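Local coordinates for VP35 (Myotis lucifugus, PDB 6DKU), which probably antagonises interferon responses as a bat-genome homolog of the filoviral polymerase cofactor VP35, of which this chain is the interferon inhibitory domain, at residues A[77-82]-A[105-110]; A[49-54]-A[63-68]. The protein carries 1 engineered substitution. All blocks are in the same frame, centred on the assembly; numbering follows the deposited sequence.

Contact 1. Residues A[77-82]-A[105-110]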
loop_
_atom_site.group_PDB
_atom_site.type_symbol
_atom_site.label_atom_id
_atom_site.label_comp_id
_atom_site.label_asym_id
_atom_site.label_seq_id
_atom_site.Cartn_x
_atom_site.Cartn_y
_atom_site.Cartn_z
ATOM N N ASN A 77 6.368 9.719 3.944
ATOM C CA ASN A 77 6.015 11.008 3.361
ATOM C C ASN A 77 5.542 10.912 1.917
ATOM O O ASN A 77 5.648 11.893 1.175
ATOM C CB ASN A 77 7.209 11.958 3.427
ATOM C CG ASN A 77 7.505 12.401 4.822
ATOM O OD1 ASN A 77 6.594 12.537 5.636
ATOM N ND2 ASN A 77 8.779 12.638 5.119
ATOM N N CYS A 78 5.035 9.772 1.492
ATOM C CA CYS A 78 4.786 9.543 0.082
ATOM C C CYS A 78 3.307 9.725 -0.218
ATOM O O CYS A 78 2.444 9.303 0.559
ATOM C CB CYS A 78 5.246 8.140 -0.314
ATOM S SG CYS A 78 5.941 7.996 -1.958
ATOM N N GLU A 79 3.029 10.399 -1.328
ATOM C CA GLU A 79 1.667 10.497 -1.826
ATOM C C GLU A 79 1.123 9.110 -2.123
ATOM O O GLU A 79 1.801 8.286 -2.745
ATOM C CB GLU A 79 1.635 11.348 -3.090
ATOM C CG GLU A 79 1.463 12.835 -2.850
ATOM C CD GLU A 79 0.114 13.178 -2.252
ATOM O OE1 GLU A 79 0.010 14.263 -1.652
ATOM O OE2 GLU A 79 -0.838 12.370 -2.375
ATOM N N ALA A 80 -0.098 8.851 -1.673
ATOM C CA ALA A 80 -0.748 7.594 -1.998
ATOM C C ALA A 80 -0.886 7.466 -3.511
ATOM O O ALA A 80 -1.181 8.454 -4.192
ATOM C CB ALA A 80 -2.125 7.514 -1.339
ATOM N N PRO A 81 -0.683 6.277 -4.068
ATOM C CA PRO A 81 -0.790 6.119 -5.521
ATOM C C PRO A 81 -2.233 6.207 -6.004
ATOM O O PRO A 81 -3.182 5.909 -5.277
ATOM C CB PRO A 81 -0.216 4.722 -5.765
ATOM C CG PRO A 81 -0.495 3.984 -4.505
ATOM C CD PRO A 81 -0.350 5.007 -3.399
ATOM N N THR A 82 -2.386 6.612 -7.258
ATOM C CA THR A 82 -3.689 6.707 -7.894
ATOM C C THR A 82 -3.920 5.499 -8.788
ATOM O O THR A 82 -3.028 5.085 -9.530
ATOM C CB THR A 82 -3.784 7.996 -8.707
ATOM O OG1 THR A 82 -3.160 9.047 -7.960
ATOM C CG2 THR A 82 -5.230 8.357 -9.035
ATOM N N GLY A 105 -4.381 18.142 -1.359
ATOM C CA GLY A 105 -3.013 18.171 -0.905
ATOM C C GLY A 105 -2.500 16.829 -0.434
ATOM O O GLY A 105 -2.895 15.773 -0.936
ATOM N N PRO A 106 -1.605 16.850 0.555
ATOM C CA PRO A 106 -0.896 15.624 0.951
ATOM C C PRO A 106 -1.788 14.488 1.438
ATOM O O PRO A 106 -2.162 14.437 2.614
ATOM C CB PRO A 106 0.037 16.114 2.068
ATOM C CG PRO A 106 0.236 17.565 1.784
ATOM C CD PRO A 106 -1.079 18.042 1.244
ATOM N N LYS A 107 -2.120 13.557 0.538
ATOM C CA LYS A 107 -2.765 12.296 0.912
ATOM C C LYS A 107 -1.665 11.256 1.109
ATOM O O LYS A 107 -1.384 10.420 0.247
ATOM C CB LYS A 107 -3.772 11.862 -0.146
ATOM C CG LYS A 107 -5.172 12.410 0.055
ATOM C CD LYS A 107 -5.334 13.777 -0.601
ATOM C CE LYS A 107 -5.097 13.723 -2.107
ATOM N NZ LYS A 107 -5.630 14.940 -2.793
ATOM N N THR A 108 -1.037 11.318 2.279
ATOM C CA THR A 108 0.195 10.588 2.534
ATOM C C THR A 108 -0.063 9.134 2.910
ATOM O O THR A 108 -1.096 8.789 3.492
ATOM C CB THR A 108 0.995 11.287 3.640
ATOM O OG1 THR A 108 2.025 10.420 4.118
ATOM C CG2 THR A 108 0.097 11.732 4.794
ATOM N N LEU A 109 0.898 8.270 2.562
ATOM C CA LEU A 109 0.842 6.891 3.037
ATOM C C LEU A 109 0.932 6.843 4.557
ATOM O O LEU A 109 0.258 6.033 5.203
ATOM C CB LEU A 109 1.967 6.059 2.418
ATOM C CG LEU A 109 1.843 5.576 0.975
ATOM C CD1 LEU A 109 2.906 4.534 0.684
ATOM C CD2 LEU A 109 0.461 5.020 0.694
ATOM N N GLY A 110 1.762 7.713 5.142
ATOM C CA GLY A 110 1.902 7.747 6.588
ATOM C C GLY A 110 0.598 8.015 7.310
ATOM O O GLY A 110 0.350 7.456 8.383
#

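Contact 2. Residues A[49-54]-A[63-68]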
loop_
_atom_site.group_PDB
_atom_site.type_symbol
_atom_site.label_atom_id
_atom_site.label_comp_id
_atom_site.label_asym_id
_atom_site.label_seq_id
_atom_site.Cartn_x
_atom_site.Cartn_y
_atom_site.Cartn_z
ATOM N N ASP A 49 13.646 -4.925 3.985
ATOM C CA ASP A 49 14.481 -5.093 5.166
ATOM C C ASP A 49 13.719 -4.716 6.431
ATOM O O ASP A 49 13.817 -5.408 7.451
ATOM C CB ASP A 49 15.753 -4.256 5.028
ATOM C CG ASP A 49 16.737 -4.840 4.024
ATOM O OD1 ASP A 49 16.637 -6.054 3.725
ATOM O OD2 ASP A 49 17.610 -4.080 3.539
ATOM N N HIS A 50 12.940 -3.631 6.376
ATOM C CA HIS A 50 12.149 -3.227 7.535
ATOM C C HIS A 50 11.071 -4.257 7.859
ATOM O O HIS A 50 10.861 -4.603 9.028
ATOM C CB HIS A 50 11.531 -1.852 7.283
ATOM C CG HIS A 50 10.634 -1.379 8.385
ATOM N ND1 HIS A 50 11.089 -0.624 9.445
ATOM C CD2 HIS A 50 9.307 -1.558 8.593
ATOM C CE1 HIS A 50 10.082 -0.354 10.255
ATOM N NE2 HIS A 50 8.990 -0.911 9.763
ATOM N N PHE A 51 10.374 -4.747 6.830
ATOM C CA PHE A 51 9.371 -5.793 7.006
ATOM C C PHE A 51 9.964 -7.014 7.701
ATOM O O PHE A 51 9.417 -7.510 8.697
ATOM C CB PHE A 51 8.804 -6.167 5.637
ATOM C CG PHE A 51 7.797 -7.280 5.664
ATOM C CD1 PHE A 51 6.488 -7.038 6.046
ATOM C CD2 PHE A 51 8.150 -8.560 5.268
ATOM C CE1 PHE A 51 5.555 -8.050 6.058
ATOM C CE2 PHE A 51 7.221 -9.581 5.273
ATOM C CZ PHE A 51 5.922 -9.327 5.670
ATOM N N ASN A 52 11.095 -7.508 7.193
ATOM C CA ASN A 52 11.726 -8.664 7.810
ATOM C C ASN A 52 12.224 -8.354 9.215
ATOM O O ASN A 52 12.231 -9.240 10.076
ATOM C CB ASN A 52 12.865 -9.160 6.928
ATOM C CG ASN A 52 12.374 -9.695 5.603
ATOM O OD1 ASN A 52 11.319 -10.318 5.530
ATOM N ND2 ASN A 52 13.140 -9.457 4.549
ATOM N N ARG A 53 12.650 -7.113 9.465
ATOM C CA ARG A 53 13.014 -6.717 10.823
ATOM C C ARG A 53 11.820 -6.863 11.755
ATOM O O ARG A 53 11.930 -7.440 12.843
ATOM C CB ARG A 53 13.529 -5.275 10.835
ATOM C CG ARG A 53 15.036 -5.125 10.696
ATOM C CD ARG A 53 15.476 -3.674 10.933
ATOM N NE ARG A 53 14.927 -2.745 9.938
ATOM C CZ ARG A 53 15.556 -2.373 8.824
ATOM N NH1 ARG A 53 16.767 -2.849 8.548
ATOM N NH2 ARG A 53 14.971 -1.525 7.981
ATOM N N GLU A 54 10.659 -6.358 11.329
ATOM C CA GLU A 54 9.492 -6.371 12.200
ATOM C C GLU A 54 8.991 -7.792 12.435
ATOM O O GLU A 54 8.621 -8.141 13.564
ATOM C CB GLU A 54 8.397 -5.471 11.624
ATOM C CG GLU A 54 8.825 -4.012 11.424
ATOM C CD GLU A 54 9.041 -3.263 12.738
ATOM O OE1 GLU A 54 10.058 -3.513 13.417
ATOM O OE2 GLU A 54 8.192 -2.421 13.096
ATOM N N ALA A 63 0.903 -5.878 10.905
ATOM C CA ALA A 63 1.590 -4.825 11.643
ATOM C C ALA A 63 2.832 -4.369 10.901
ATOM O O ALA A 63 3.057 -3.168 10.754
ATOM C CB ALA A 63 1.955 -5.298 13.051
ATOM N N ALA A 64 3.639 -5.313 10.413
ATOM C CA ALA A 64 4.875 -4.949 9.722
ATOM C C ALA A 64 4.594 -4.078 8.507
ATOM O O ALA A 64 5.264 -3.055 8.297
ATOM C CB ALA A 64 5.633 -6.211 9.310
ATOM N N ILE A 65 3.602 -4.471 7.699
ATOM C CA ILE A 65 3.223 -3.695 6.519
ATOM C C ILE A 65 2.860 -2.267 6.908
ATOM O O ILE A 65 3.349 -1.304 6.309
ATOM C CB ILE A 65 2.070 -4.389 5.775
ATOM C CG1 ILE A 65 2.567 -5.655 5.086
ATOM C CG2 ILE A 65 1.427 -3.448 4.779
ATOM C CD1 ILE A 65 1.438 -6.610 4.744
ATOM N N ILE A 66 2.004 -2.105 7.926
ATOM C CA ILE A 66 1.686 -0.749 8.385
ATOM C C ILE A 66 2.940 -0.040 8.896
ATOM O O ILE A 66 3.107 1.184 8.735
ATOM C CB ILE A 66 0.576 -0.815 9.458
ATOM C CG1 ILE A 66 -0.784 -1.115 8.810
ATOM C CG2 ILE A 66 0.512 0.474 10.254
ATOM C CD1 ILE A 66 -1.923 -1.306 9.802
ATOM N N SER A 67 3.857 -0.806 9.483
ATOM C CA SER A 67 5.054 -0.250 10.090
ATOM C C SER A 67 5.971 0.351 9.042
ATOM O O SER A 67 6.723 1.280 9.352
ATOM C CB SER A 67 5.783 -1.334 10.889
ATOM O OG SER A 67 7.079 -0.918 11.287
ATOM N N ILE A 68 5.933 -0.158 7.805
ATOM C CA ILE A 68 6.707 0.483 6.742
ATOM C C ILE A 68 6.185 1.889 6.486
ATOM O O ILE A 68 6.962 2.842 6.362
ATOM C CB ILE A 68 6.706 -0.360 5.451
ATOM C CG1 ILE A 68 7.027 -1.843 5.700
ATOM C CG2 ILE A 68 7.650 0.236 4.416
ATOM C CD1 ILE A 68 6.653 -2.700 4.469
#

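Contact 1. Residues A[77-82]-A[105-110]
The isobutyl group of L109 and the carboxylate of E79 are the two side-chain ends that matter here, and they work on different parts of the partner loop. L109 puts its two methyls along residues 78-81. L109 CD2 rests on the A80 backbone, 3.9 Å from A80 CA, and also meets the methyl group of that alanine, A80 CB, at 4.1 Å. The other branch, L109 CD1, reaches back to C78 CB at 4.4 Å. P81 crosses L109 at about a right angle, offering the CD corner of its ring to CD2. C78 and L109 both continue onto V37 of helix 26-37, while A80 and K107 lean on W113.

E79 starts out pointing away from residues 105-110, but a bend at chi2 (-66°) folds the chain back and brings the carboxylate up to P106 and K107. There E79 OE1 takes a weak hydrogen bond from K107 N, 3.1 Å long and well off straight at 135°. The K107 side chain leads away from the contact, and its NZ is bound by the carbonyl of P103.

Between these two groups the backbones do the firm joining. L109 N donates to C78 O at 2.7 Å and A80 N to K107 O at 2.8 Å, both nearly straight. They frame E79 and T108 as a single, non-hydrogen-bonded antiparallel bridge, although the loops run 92° apart end to end. T108 OG1 accepts from G110 N at 2.9 Å, an ST turn just after the bridge.

Chemically, then, the two loops are tied mainly through main-chain amides and carbonyls; leucine packing seals the buried side, and the glutamate adds only a modest polar tie at the solvent-exposed side.

Contact 2. Residues A[49-54]-A[63-68]
The polar part of this contact gathers on S67, whose hydroxyl faces both H50 and E54 from the neighbouring helix. S67 OG donates to E54 OE2 at 2.6 Å, approaching that oxygen on its anti side and 33° out of the carboxylate plane. The serine hydroxyl lies anti to its own backbone N (chi1 169°), and this aims it at helix 41-56. H50 brings the NE2 edge of its ring to the same oxygen, nearly in the ring plane, as a donor; the modelled separation is too short to be trusted in detail, so that bond's length is doubtful. R71 forms a salt bridge with the same E54 OE2, so this buried carboxylate oxygen has a charged partner as well as the hydroxyl, which would probably favour its ionised form.

The apolar part lies beside it. A64 CB sits in the middle, 3.5 Å from F51 CD1 and 3.7 Å from E54 CB. F51 and I65 lie side by side and point the same way, with F51 CE1 4.0 Å from I65 CG1. I68 slides past H50 in the opposite direction, its CG1 3.7 Å from H50 CD2, and its CD1 meets F51 CB. Beyond the pair, Y19 packs edge-to-face with F51, and L16 of helix 9-18 touches both F51 and I68.

The segment axes approach to 8.8 Å at 138°, a splayed antiparallel pairing. With only a short link between helices 41-56 and 61-71, this is a helical hairpin, belonging to the helical part of the VP35 interferon inhibitory domain.

How the contacts relate
Contact 2 is buried within the helical part of the domain, whereas contact 1 is only partly buried and lies where the loop from the helices into the sheet (77-82) meets a loop between two strands (105-110). Their centres are 18 Å apart and they do not touch; both segments of contact 2 come earlier in the chain than either segment of contact 1. They share a neighbour in helix 26-37, which receives I65 and I68 from one and C78, P81 and L109 from the other. Chemistry follows place: mainly side chains join the helices of contact 2, while the irregular loops of contact 1 spend backbone amides and carbonyls on each other.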